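Local coordinates for protein xylulokinase (Brucella ovis, PDB 5VM1) that probably catalyses the ATP-dependent phosphorylation of D-xylulose to D-xylulose 5-phosphate, as a member of the FGGY family of carbohydrate kinases, at residues A[9-14]-A[76-81]; A[18-23]-A[37-42]; A[247-252]-A[438-443]. All coordinates share one frame; numbering follows the deposited sequence.

Interaction 1. Residues A[9-14]-A[76-81]; sequences MYLGLD and SAITGI
Leu-11 and Ile-81 lie side by side and point the same way, the CD2 branch of the leucine resting 4.0 Å from Ile-81 CG1. CG of Leu-11 lies anti to the backbone N (chi1 172°); Ile-78 CD1 packs against Leu-11 CB at 3.8 Å. The CB of Met-9 packs on Ile-78 CG1 and its CG on the CB of Ala-77; the chain then bends at chi2 and carries SD clear of 76-81. Met-9, Leu-11, Ile-78 and Ile-81 thus share one face of the central sheet of the N-terminal FGGY domain, an actin-like ATPase fold, in which strands 9-15 and 78-85 are parallel neighbours. Helix 53-70 touches this face through Leu-67, on Leu-11. The Tyr-10 ring goes to the other face, toward Leu-442 and Thr-446 of helix 433-446; on its way CD1 passes 3.9 Å from Gly-80 N. Two nearly straight backbone bonds fix the pairing: Thr-79 N to Met-9 O (3.1 Å, 167° at the hydrogen) and Leu-11 N to Gly-80 O (3.3 Å). The bond from Met-9 N to Ala-77 O is weak, bent to 128°.

Interaction 2. Residues A[18-23]-A[37-42]; sequences SGVKAL and GELDVS
Leu-39 lays its isobutyl group over the backbone of Gly-19, with CD1 3.8 Å from Gly-19 CA and CB the same distance from Ser-18 O. Its CG stands beside the backbone N and anti to the carbonyl carbon (chi1 -81°), close to Gly-19 CA; from there CD1 reaches the CG2 methyl of Val-20, 4.1 Å away, where the two side chains cross obliquely. The backbones pair as the antiparallel hairpin of strands 19-26 and 31-38, at the edge of the sheet of the N-terminal domain. Val-20 and Gly-37 form a hydrogen-bonded pair: Val-20 N reaches Gly-37 O at 2.9 Å, and Gly-37 N returns to Val-20 O at 2.9 Å. Gly-19 and Glu-38 make the adjoining non-hydrogen-bonded pair, with Gly-19 CA 3.3 Å from Gly-37 O. Beyond it Leu-39 N still donates to Ser-18 O (3.2 Å), but from 51° out of the carbonyl plane and with 143° at the hydrogen. Val-20 and Leu-39 also touch helix 53-70, at Cys-60 and Trp-56 respectively. No polar side-chain bond crosses between the two segments, which implies that their register rests on main-chain bonds, shortest at Val-20 and Gly-37, while the side chains add one apolar overlap against helix 53-70.

Interaction 3. Residues A[247-252]-A[438-443]; sequences SACGMG and ARLGLI
The guanidinium of Arg-439 meets helix 243-251 at its edge: Cys-249 O lies only 4° out of its plane, and Gly-252 N is also near that plane, whereas Gly-250 O approaches obliquely. NH1 donates to Cys-249 O at 2.9 Å, with 153° at the hydrogen and in the plane of the carbonyl. Gly-250 O is 3.4 Å from the same NH1, but the angle is too poor for a hydrogen bond. The side chain leaves its helix with CG anti to the carbonyl carbon and runs extended from CG to NE, which carries the charged group across to the last turn of the other helix. Gly-252, with positive phi, is the first residue there to leave helical geometry. Carbonyls at a helix C-terminus would probably favour a cation here. Other bonds also hold the guanidinium: NE goes to Gln-29 OE1, and NH1 has a second acceptor in Thr-455 O. Beside this polar link is a small apolar one, Cys-249 SG against Leu-440 CD2 at 4.1 Å. The short helical segments are steeply inclined, 77° between their directions, with axes 9.7 Å apart; the joint buries just 186 Å² and rests on five touching residues. Buried throughout, it connects helix 243-251, which follows strand 236-242 and begins at the predicted proton acceptor Asp-243, with helix 433-446, which lies against Tyr-10 of strand 9-15 and is itself packed by helix 450-453 through Leu-442 and Ile-443.

Overall arrangement
Interactions 1 and 2 belong to one sheet: strands 9-15 and 19-26 are joined by Gly-12 N to Leu-23 O (2.7 Å) and Asp-14 O to Lys-21 N (2.8 Å), probable hydrogen bonds, although the contact centres lie about 18 Å apart. Interaction 3 sits about 12 Å from interaction 1, centre to centre, where helix 433-446 packs on the sheet and Tyr-10 CD1 comes 3.5 Å from Leu-442 CA. Interaction 2 barely meets it, with Leu-23 O 4.3 Å from Ala-438 CB. All three lie near residues predicted to matter for activity: Asp-14 ends segment 9-14, the Val-20 side chain is about 7 Å from that of Asp-14, and the Leu-440 side chain is about 10 Å from those of Asp-14 and Asp-243, the predicted proton acceptor.

Interaction 1. Residues A[9-14]-A[76-81]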
ATOM      1  N   MET A   9      -8.956   6.862 -24.839  1.00 65.53           N
ATOM      2  CA  MET A   9      -9.142   5.863 -23.790  1.00 59.77           C
ATOM      3  C   MET A   9      -7.841   5.625 -23.020  1.00 50.19           C
ATOM      4  O   MET A   9      -6.743   5.843 -23.533  1.00 50.68           O
ATOM      5  CB  MET A   9      -9.634   4.537 -24.375  1.00 60.86           C
ATOM      6  CG  MET A   9     -11.049   4.591 -24.923  1.00 72.78           C
ATOM      7  SD  MET A   9     -12.256   4.868 -23.617  1.00 74.66           S
ATOM      8  CE  MET A   9     -13.791   4.546 -24.464  1.00 82.99           C
ATOM      9  N   TYR A  10      -7.970   5.197 -21.765  1.00 50.45           N
ATOM     10  CA  TYR A  10      -6.804   4.952 -20.923  1.00 50.73           C
ATOM     11  C   TYR A  10      -7.029   3.681 -20.122  1.00 58.54           C
ATOM     12  O   TYR A  10      -8.122   3.434 -19.596  1.00 41.64           O
ATOM     13  CB  TYR A  10      -6.496   6.148 -19.995  1.00 46.43           C
ATOM     14  CG  TYR A  10      -6.477   7.426 -20.787  1.00 61.41           C
ATOM     15  CD1 TYR A  10      -5.340   7.824 -21.471  1.00 69.67           C
ATOM     16  CD2 TYR A  10      -7.625   8.194 -20.923  1.00 69.60           C
ATOM     17  CE1 TYR A  10      -5.337   8.975 -22.236  1.00 75.82           C
ATOM     18  CE2 TYR A  10      -7.631   9.348 -21.686  1.00 73.65           C
ATOM     19  CZ  TYR A  10      -6.488   9.734 -22.342  1.00 74.63           C
ATOM     20  OH  TYR A  10      -6.502  10.883 -23.107  1.00 75.40           O
ATOM     21  N   LEU A  11      -5.985   2.867 -20.069  1.00 53.93           N
ATOM     22  CA  LEU A  11      -6.030   1.555 -19.448  1.00 53.12           C
ATOM     23  C   LEU A  11      -5.127   1.557 -18.224  1.00 52.18           C
ATOM     24  O   LEU A  11      -4.000   2.057 -18.287  1.00 43.85           O
ATOM     25  CB  LEU A  11      -5.587   0.482 -20.438  1.00 49.81           C
ATOM     26  CG  LEU A  11      -5.410  -0.922 -19.875  1.00 45.11           C
ATOM     27  CD1 LEU A  11      -6.766  -1.605 -19.658  1.00 47.13           C
ATOM     28  CD2 LEU A  11      -4.515  -1.745 -20.772  1.00 38.97           C
ATOM     29  N   GLY A  12      -5.626   1.023 -17.115  1.00 54.32           N
ATOM     30  CA  GLY A  12      -4.822   0.832 -15.914  1.00 48.64           C
ATOM     31  C   GLY A  12      -4.685  -0.648 -15.605  1.00 46.87           C
ATOM     32  O   GLY A  12      -5.666  -1.391 -15.677  1.00 44.67           O
ATOM     33  N   LEU A  13      -3.459  -1.073 -15.272  1.00 41.00           N
ATOM     34  CA  LEU A  13      -3.165  -2.461 -14.910  1.00 33.60           C
ATOM     35  C   LEU A  13      -2.629  -2.481 -13.486  1.00 41.06           C
ATOM     36  O   LEU A  13      -1.530  -1.979 -13.229  1.00 48.51           O
ATOM     37  CB  LEU A  13      -2.153  -3.104 -15.853  1.00 28.62           C
ATOM     38  CG  LEU A  13      -2.593  -3.142 -17.306  1.00 36.95           C
ATOM     39  CD1 LEU A  13      -1.475  -3.669 -18.219  1.00 38.67           C
ATOM     40  CD2 LEU A  13      -3.866  -3.935 -17.418  1.00 42.50           C
ATOM     41  N   ASP A  14      -3.390  -3.088 -12.567  1.00 37.46           N
ATOM     42  CA  ASP A  14      -2.953  -3.280 -11.186  1.00 37.37           C
ATOM     43  C   ASP A  14      -2.526  -4.729 -11.015  1.00 33.83           C
ATOM     44  O   ASP A  14      -3.356  -5.642 -11.046  1.00 49.38           O
ATOM     45  CB  ASP A  14      -4.043  -2.921 -10.172  1.00 42.81           C
ATOM     46  CG  ASP A  14      -3.518  -2.919  -8.727  1.00 49.62           C
ATOM     47  OD1 ASP A  14      -2.291  -2.746  -8.538  1.00 54.02           O
ATOM     48  OD2 ASP A  14      -4.314  -3.107  -7.787  1.00 49.79           O
ATOM     49  N   SER A  76      -9.286  -0.317 -28.640  1.00 83.16           N
ATOM     50  CA  SER A  76      -8.350   0.114 -29.662  1.00 83.03           C
ATOM     51  C   SER A  76      -8.068   1.613 -29.613  1.00 86.02           C
ATOM     52  O   SER A  76      -7.058   2.056 -30.174  1.00 77.20           O
ATOM     53  CB  SER A  76      -8.853  -0.294 -31.030  1.00 81.80           C
ATOM     54  OG  SER A  76      -7.772  -0.215 -31.934  1.00 95.11           O
ATOM     55  N   ALA A  77      -8.882   2.390 -28.906  1.00 86.71           N
ATOM     56  CA  ALA A  77      -8.684   3.828 -28.806  1.00 85.91           C
ATOM     57  C   ALA A  77      -7.820   4.201 -27.611  1.00 81.31           C
ATOM     58  O   ALA A  77      -7.768   5.379 -27.237  1.00 79.61           O
ATOM     59  CB  ALA A  77     -10.033   4.547 -28.715  1.00 88.26           C
ATOM     60  N   ILE A  78      -7.139   3.218 -27.018  1.00 67.37           N
ATOM     61  CA  ILE A  78      -6.238   3.469 -25.903  1.00 63.18           C
ATOM     62  C   ILE A  78      -5.012   4.224 -26.400  1.00 73.09           C
ATOM     63  O   ILE A  78      -4.346   3.804 -27.351  1.00 75.12           O
ATOM     64  CB  ILE A  78      -5.835   2.147 -25.229  1.00 64.37           C
ATOM     65  CG1 ILE A  78      -6.977   1.584 -24.380  1.00 67.83           C
ATOM     66  CG2 ILE A  78      -4.565   2.316 -24.415  1.00 56.91           C
ATOM     67  CD1 ILE A  78      -6.798   0.116 -24.032  1.00 62.62           C
ATOM     68  N   THR A  79      -4.713   5.350 -25.761  1.00 74.05           N
ATOM     69  CA  THR A  79      -3.547   6.162 -26.084  1.00 76.81           C
ATOM     70  C   THR A  79      -2.459   6.074 -25.016  1.00 73.12           C
ATOM     71  O   THR A  79      -1.278   6.211 -25.339  1.00 71.84           O
ATOM     72  CB  THR A  79      -3.976   7.626 -26.293  1.00 84.06           C
ATOM     73  OG1 THR A  79      -4.942   7.679 -27.344  1.00 93.10           O
ATOM     74  CG2 THR A  79      -2.811   8.497 -26.723  1.00 90.62           C
ATOM     75  N   GLY A  80      -2.833   5.845 -23.761  1.00 68.63           N
ATOM     76  CA  GLY A  80      -1.866   5.648 -22.697  1.00 65.08           C
ATOM     77  C   GLY A  80      -2.265   4.489 -21.803  1.00 62.56           C
ATOM     78  O   GLY A  80      -3.449   4.175 -21.650  1.00 65.79           O
ATOM     79  N   ILE A  81      -1.251   3.865 -21.191  1.00 55.50           N
ATOM     80  CA  ILE A  81      -1.402   2.763 -20.237  1.00 54.30           C
ATOM     81  C   ILE A  81      -0.665   3.118 -18.945  1.00 41.40           C
ATOM     82  O   ILE A  81       0.489   3.550 -18.986  1.00 43.54           O
ATOM     83  CB  ILE A  81      -0.866   1.435 -20.826  1.00 49.19           C
ATOM     84  CG1 ILE A  81      -1.767   0.966 -21.966  1.00 47.96           C
ATOM     85  CG2 ILE A  81      -0.748   0.356 -19.753  1.00 42.35           C
ATOM     86  CD1 ILE A  81      -1.255  -0.233 -22.721  1.00 49.15           C
TER

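Interaction 2. Residues A[18-23]-A[37-42]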
ATOM      1  N   SER A  18      -3.012 -10.934  -5.161  1.00 48.06           N
ATOM      2  CA  SER A  18      -4.067 -11.903  -5.434  1.00 38.90           C
ATOM      3  C   SER A  18      -4.539 -11.892  -6.890  1.00 46.24           C
ATOM      4  O   SER A  18      -5.289 -12.793  -7.292  1.00 40.93           O
ATOM      5  CB  SER A  18      -5.264 -11.631  -4.521  1.00 45.52           C
ATOM      6  OG  SER A  18      -5.954 -10.467  -4.967  1.00 51.79           O
ATOM      7  N   GLY A  19      -4.169 -10.883  -7.678  1.00 48.61           N
ATOM      8  CA  GLY A  19      -4.563 -10.894  -9.076  1.00 40.13           C
ATOM      9  C   GLY A  19      -4.127  -9.653  -9.831  1.00 45.17           C
ATOM     10  O   GLY A  19      -3.511  -8.729  -9.289  1.00 47.54           O
ATOM     11  N   VAL A  20      -4.450  -9.662 -11.117  1.00 44.51           N
ATOM     12  CA  VAL A  20      -4.186  -8.560 -12.028  1.00 30.95           C
ATOM     13  C   VAL A  20      -5.539  -7.969 -12.400  1.00 42.19           C
ATOM     14  O   VAL A  20      -6.411  -8.685 -12.907  1.00 38.75           O
ATOM     15  CB  VAL A  20      -3.424  -9.032 -13.274  1.00 37.43           C
ATOM     16  CG1 VAL A  20      -3.350  -7.913 -14.330  1.00 32.92           C
ATOM     17  CG2 VAL A  20      -2.036  -9.551 -12.888  1.00 38.40           C
ATOM     18  N   LYS A  21      -5.720  -6.677 -12.127  1.00 39.99           N
ATOM     19  CA  LYS A  21      -6.938  -5.951 -12.446  1.00 33.69           C
ATOM     20  C   LYS A  21      -6.654  -5.059 -13.642  1.00 46.03           C
ATOM     21  O   LYS A  21      -5.574  -4.475 -13.736  1.00 49.93           O
ATOM     22  CB  LYS A  21      -7.414  -5.104 -11.259  1.00 30.34           C
ATOM     23  CG  LYS A  21      -8.942  -4.979 -11.146  1.00 47.31           C
ATOM     24  CD  LYS A  21      -9.424  -3.539 -11.160  1.00 53.27           C
ATOM     25  CE  LYS A  21     -10.931  -3.446 -11.382  1.00 64.71           C
ATOM     26  NZ  LYS A  21     -11.738  -3.192 -10.144  1.00 62.79           N
ATOM     27  N   ALA A  22      -7.577  -5.039 -14.602  1.00 46.91           N
ATOM     28  CA  ALA A  22      -7.465  -4.196 -15.785  1.00 37.49           C
ATOM     29  C   ALA A  22      -8.660  -3.263 -15.815  1.00 45.44           C
ATOM     30  O   ALA A  22      -9.802  -3.720 -15.802  1.00 61.83           O
ATOM     31  CB  ALA A  22      -7.405  -5.031 -17.056  1.00 36.06           C
ATOM     32  N   LEU A  23      -8.405  -1.966 -15.901  1.00 44.94           N
ATOM     33  CA  LEU A  23      -9.467  -0.979 -15.804  1.00 47.00           C
ATOM     34  C   LEU A  23      -9.357  -0.033 -16.982  1.00 52.81           C
ATOM     35  O   LEU A  23      -8.290   0.543 -17.222  1.00 47.03           O
ATOM     36  CB  LEU A  23      -9.376  -0.196 -14.496  1.00 34.70           C
ATOM     37  CG  LEU A  23     -10.505   0.788 -14.237  1.00 41.96           C
ATOM     38  CD1 LEU A  23     -11.811   0.066 -14.136  1.00 38.32           C
ATOM     39  CD2 LEU A  23     -10.227   1.535 -12.973  1.00 49.44           C
ATOM     40  N   GLY A  37      -7.672 -11.199 -13.648  1.00 66.86           N
ATOM     41  CA  GLY A  37      -6.953 -12.430 -13.888  1.00 57.00           C
ATOM     42  C   GLY A  37      -6.387 -12.917 -12.576  1.00 58.03           C
ATOM     43  O   GLY A  37      -5.716 -12.152 -11.882  1.00 66.48           O
ATOM     44  N   GLU A  38      -6.684 -14.160 -12.202  1.00 52.38           N
ATOM     45  CA  GLU A  38      -6.333 -14.665 -10.882  1.00 53.61           C
ATOM     46  C   GLU A  38      -4.848 -14.984 -10.761  1.00 53.91           C
ATOM     47  O   GLU A  38      -4.167 -15.296 -11.742  1.00 52.89           O
ATOM     48  CB  GLU A  38      -7.117 -15.923 -10.554  1.00 57.66           C
ATOM     49  CG  GLU A  38      -8.570 -15.683 -10.303  1.00 74.75           C
ATOM     50  CD  GLU A  38      -9.218 -16.902  -9.708  1.00 99.47           C
ATOM     51  OE1 GLU A  38     -10.185 -16.739  -8.940  1.00111.79           O
ATOM     52  OE2 GLU A  38      -8.747 -18.027  -9.992  1.00104.78           O
ATOM     53  N   LEU A  39      -4.345 -14.867  -9.534  1.00 50.71           N
ATOM     54  CA  LEU A  39      -2.966 -15.188  -9.207  1.00 44.42           C
ATOM     55  C   LEU A  39      -2.940 -16.044  -7.954  1.00 46.45           C
ATOM     56  O   LEU A  39      -3.753 -15.868  -7.043  1.00 46.90           O
ATOM     57  CB  LEU A  39      -2.128 -13.940  -8.959  1.00 39.33           C
ATOM     58  CG  LEU A  39      -1.595 -13.219 -10.175  1.00 43.13           C
ATOM     59  CD1 LEU A  39      -0.949 -11.909  -9.731  1.00 30.74           C
ATOM     60  CD2 LEU A  39      -0.648 -14.137 -10.940  1.00 43.42           C
ATOM     61  N   ASP A  40      -1.962 -16.934  -7.899  1.00 47.25           N
ATOM     62  CA  ASP A  40      -1.735 -17.788  -6.751  1.00 45.65           C
ATOM     63  C   ASP A  40      -0.462 -17.327  -6.070  1.00 50.85           C
ATOM     64  O   ASP A  40       0.335 -16.586  -6.652  1.00 42.82           O
ATOM     65  CB  ASP A  40      -1.613 -19.255  -7.160  1.00 49.56           C
ATOM     66  CG  ASP A  40      -2.897 -19.981  -7.027  1.00 67.53           C
ATOM     67  OD1 ASP A  40      -3.688 -19.559  -6.166  1.00 78.19           O
ATOM     68  OD2 ASP A  40      -3.116 -20.965  -7.767  1.00 76.88           O
ATOM     69  N   VAL A  41      -0.291 -17.750  -4.822  1.00 48.34           N
ATOM     70  CA  VAL A  41       0.910 -17.457  -4.052  1.00 39.81           C
ATOM     71  C   VAL A  41       1.524 -18.788  -3.648  1.00 38.74           C
ATOM     72  O   VAL A  41       0.805 -19.709  -3.246  1.00 42.61           O
ATOM     73  CB  VAL A  41       0.583 -16.578  -2.830  1.00 41.13           C
ATOM     74  CG1 VAL A  41       1.790 -16.411  -1.924  1.00 32.28           C
ATOM     75  CG2 VAL A  41       0.048 -15.230  -3.287  1.00 44.06           C
ATOM     76  N   SER A  42       2.835 -18.920  -3.810  1.00 45.05           N
ATOM     77  CA  SER A  42       3.516 -20.145  -3.411  1.00 37.33           C
ATOM     78  C   SER A  42       4.272 -19.881  -2.113  1.00 48.76           C
ATOM     79  O   SER A  42       4.940 -18.856  -1.973  1.00 60.00           O
ATOM     80  CB  SER A  42       4.433 -20.638  -4.526  1.00 37.53           C
ATOM     81  OG  SER A  42       5.663 -21.089  -4.011  1.00 55.36           O
TER

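Interaction 3. Residues A[247-252]-A[438-443]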
ATOM      1  N   SER A 247      -3.046   3.793  -5.351  1.00 40.36           N
ATOM      2  CA  SER A 247      -4.345   3.917  -4.703  1.00 34.30           C
ATOM      3  C   SER A 247      -4.634   5.365  -4.344  1.00 32.61           C
ATOM      4  O   SER A 247      -5.734   5.871  -4.595  1.00 30.09           O
ATOM      5  CB  SER A 247      -4.342   3.031  -3.460  1.00 31.91           C
ATOM      6  OG  SER A 247      -5.627   2.627  -3.116  1.00 55.54           O
ATOM      7  N   ALA A 248      -3.623   6.061  -3.805  1.00 32.27           N
ATOM      8  CA  ALA A 248      -3.766   7.466  -3.428  1.00 36.19           C
ATOM      9  C   ALA A 248      -4.034   8.363  -4.636  1.00 36.62           C
ATOM     10  O   ALA A 248      -4.825   9.310  -4.541  1.00 30.65           O
ATOM     11  CB  ALA A 248      -2.513   7.938  -2.691  1.00 27.72           C
ATOM     12  N   CYS A 249      -3.402   8.073  -5.786  1.00 35.54           N
ATOM     13  CA  CYS A 249      -3.735   8.791  -7.017  1.00 35.77           C
ATOM     14  C   CYS A 249      -5.166   8.526  -7.441  1.00 38.97           C
ATOM     15  O   CYS A 249      -5.845   9.426  -7.933  1.00 48.81           O
ATOM     16  CB  CYS A 249      -2.800   8.400  -8.159  1.00 39.80           C
ATOM     17  SG  CYS A 249      -1.129   9.033  -8.050  1.00 30.97           S
ATOM     18  N   GLY A 250      -5.651   7.300  -7.248  1.00 41.44           N
ATOM     19  CA  GLY A 250      -7.049   7.026  -7.537  1.00 41.82           C
ATOM     20  C   GLY A 250      -7.992   7.767  -6.612  1.00 41.87           C
ATOM     21  O   GLY A 250      -9.104   8.119  -7.006  1.00 39.82           O
ATOM     22  N   MET A 251      -7.561   8.022  -5.381  1.00 48.00           N
ATOM     23  CA  MET A 251      -8.398   8.648  -4.374  1.00 48.26           C
ATOM     24  C   MET A 251      -8.293  10.164  -4.340  1.00 44.66           C
ATOM     25  O   MET A 251      -9.096  10.800  -3.649  1.00 46.82           O
ATOM     26  CB  MET A 251      -8.015   8.138  -2.992  1.00 55.70           C
ATOM     27  CG  MET A 251      -9.142   8.264  -2.009  1.00 75.35           C
ATOM     28  SD  MET A 251      -9.968   6.694  -2.052  1.00 78.68           S
ATOM     29  CE  MET A 251      -8.501   5.719  -1.579  1.00 64.77           C
ATOM     30  N   GLY A 252      -7.348  10.762  -5.066  1.00 42.12           N
ATOM     31  CA  GLY A 252      -7.107  12.188  -4.961  1.00 39.47           C
ATOM     32  C   GLY A 252      -6.241  12.593  -3.787  1.00 41.29           C
ATOM     33  O   GLY A 252      -6.185  13.787  -3.457  1.00 57.21           O
ATOM     34  N   ALA A 438      -4.881   3.880 -14.169  1.00 42.29           N
ATOM     35  CA  ALA A 438      -5.497   4.469 -15.354  1.00 37.73           C
ATOM     36  C   ALA A 438      -5.251   5.970 -15.401  1.00 37.96           C
ATOM     37  O   ALA A 438      -4.828   6.507 -16.431  1.00 40.34           O
ATOM     38  CB  ALA A 438      -6.995   4.181 -15.370  1.00 38.37           C
ATOM     39  N   ARG A 439      -5.441   6.648 -14.268  1.00 39.62           N
ATOM     40  CA  ARG A 439      -5.174   8.079 -14.186  1.00 37.53           C
ATOM     41  C   ARG A 439      -3.725   8.409 -14.531  1.00 44.96           C
ATOM     42  O   ARG A 439      -3.464   9.382 -15.246  1.00 49.51           O
ATOM     43  CB  ARG A 439      -5.524   8.590 -12.792  1.00 36.60           C
ATOM     44  CG  ARG A 439      -6.983   8.891 -12.605  1.00 38.23           C
ATOM     45  CD  ARG A 439      -7.256   9.403 -11.214  1.00 37.62           C
ATOM     46  NE  ARG A 439      -8.401  10.295 -11.216  1.00 45.55           N
ATOM     47  CZ  ARG A 439      -8.845  10.931 -10.143  1.00 48.98           C
ATOM     48  NH1 ARG A 439      -8.243  10.771  -8.975  1.00 48.54           N
ATOM     49  NH2 ARG A 439      -9.879  11.739 -10.244  1.00 45.74           N
ATOM     50  N   LEU A 440      -2.763   7.615 -14.040  1.00 40.02           N
ATOM     51  CA  LEU A 440      -1.374   7.898 -14.384  1.00 37.35           C
ATOM     52  C   LEU A 440      -1.148   7.702 -15.883  1.00 44.86           C
ATOM     53  O   LEU A 440      -0.462   8.503 -16.532  1.00 44.54           O
ATOM     54  CB  LEU A 440      -0.434   7.026 -13.544  1.00 36.29           C
ATOM     55  CG  LEU A 440      -0.325   7.400 -12.048  1.00 38.32           C
ATOM     56  CD1 LEU A 440       0.428   6.376 -11.198  1.00 34.16           C
ATOM     57  CD2 LEU A 440       0.287   8.771 -11.841  1.00 37.67           C
ATOM     58  N   GLY A 441      -1.801   6.703 -16.471  1.00 43.91           N
ATOM     59  CA  GLY A 441      -1.737   6.558 -17.912  1.00 40.48           C
ATOM     60  C   GLY A 441      -2.321   7.759 -18.630  1.00 46.60           C
ATOM     61  O   GLY A 441      -1.765   8.220 -19.630  1.00 44.61           O
ATOM     62  N   LEU A 442      -3.422   8.320 -18.102  1.00 46.94           N
ATOM     63  CA  LEU A 442      -4.001   9.512 -18.727  1.00 46.47           C
ATOM     64  C   LEU A 442      -3.049  10.690 -18.617  1.00 56.51           C
ATOM     65  O   LEU A 442      -2.924  11.489 -19.552  1.00 61.37           O
ATOM     66  CB  LEU A 442      -5.349   9.863 -18.087  1.00 45.48           C
ATOM     67  CG  LEU A 442      -6.185  11.080 -18.540  1.00 50.77           C
ATOM     68  CD1 LEU A 442      -7.628  10.869 -18.137  1.00 48.75           C
ATOM     69  CD2 LEU A 442      -5.718  12.444 -18.018  1.00 50.77           C
ATOM     70  N   ILE A 443      -2.341  10.789 -17.494  1.00 56.02           N
ATOM     71  CA  ILE A 443      -1.452  11.918 -17.265  1.00 48.94           C
ATOM     72  C   ILE A 443      -0.241  11.860 -18.188  1.00 52.23           C
ATOM     73  O   ILE A 443       0.142  12.873 -18.786  1.00 63.59           O
ATOM     74  CB  ILE A 443      -1.053  11.957 -15.786  1.00 41.99           C
ATOM     75  CG1 ILE A 443      -2.286  12.283 -14.937  1.00 48.91           C
ATOM     76  CG2 ILE A 443       0.021  13.000 -15.567  1.00 43.20           C
ATOM     77  CD1 ILE A 443      -2.104  12.036 -13.455  1.00 39.75           C
TER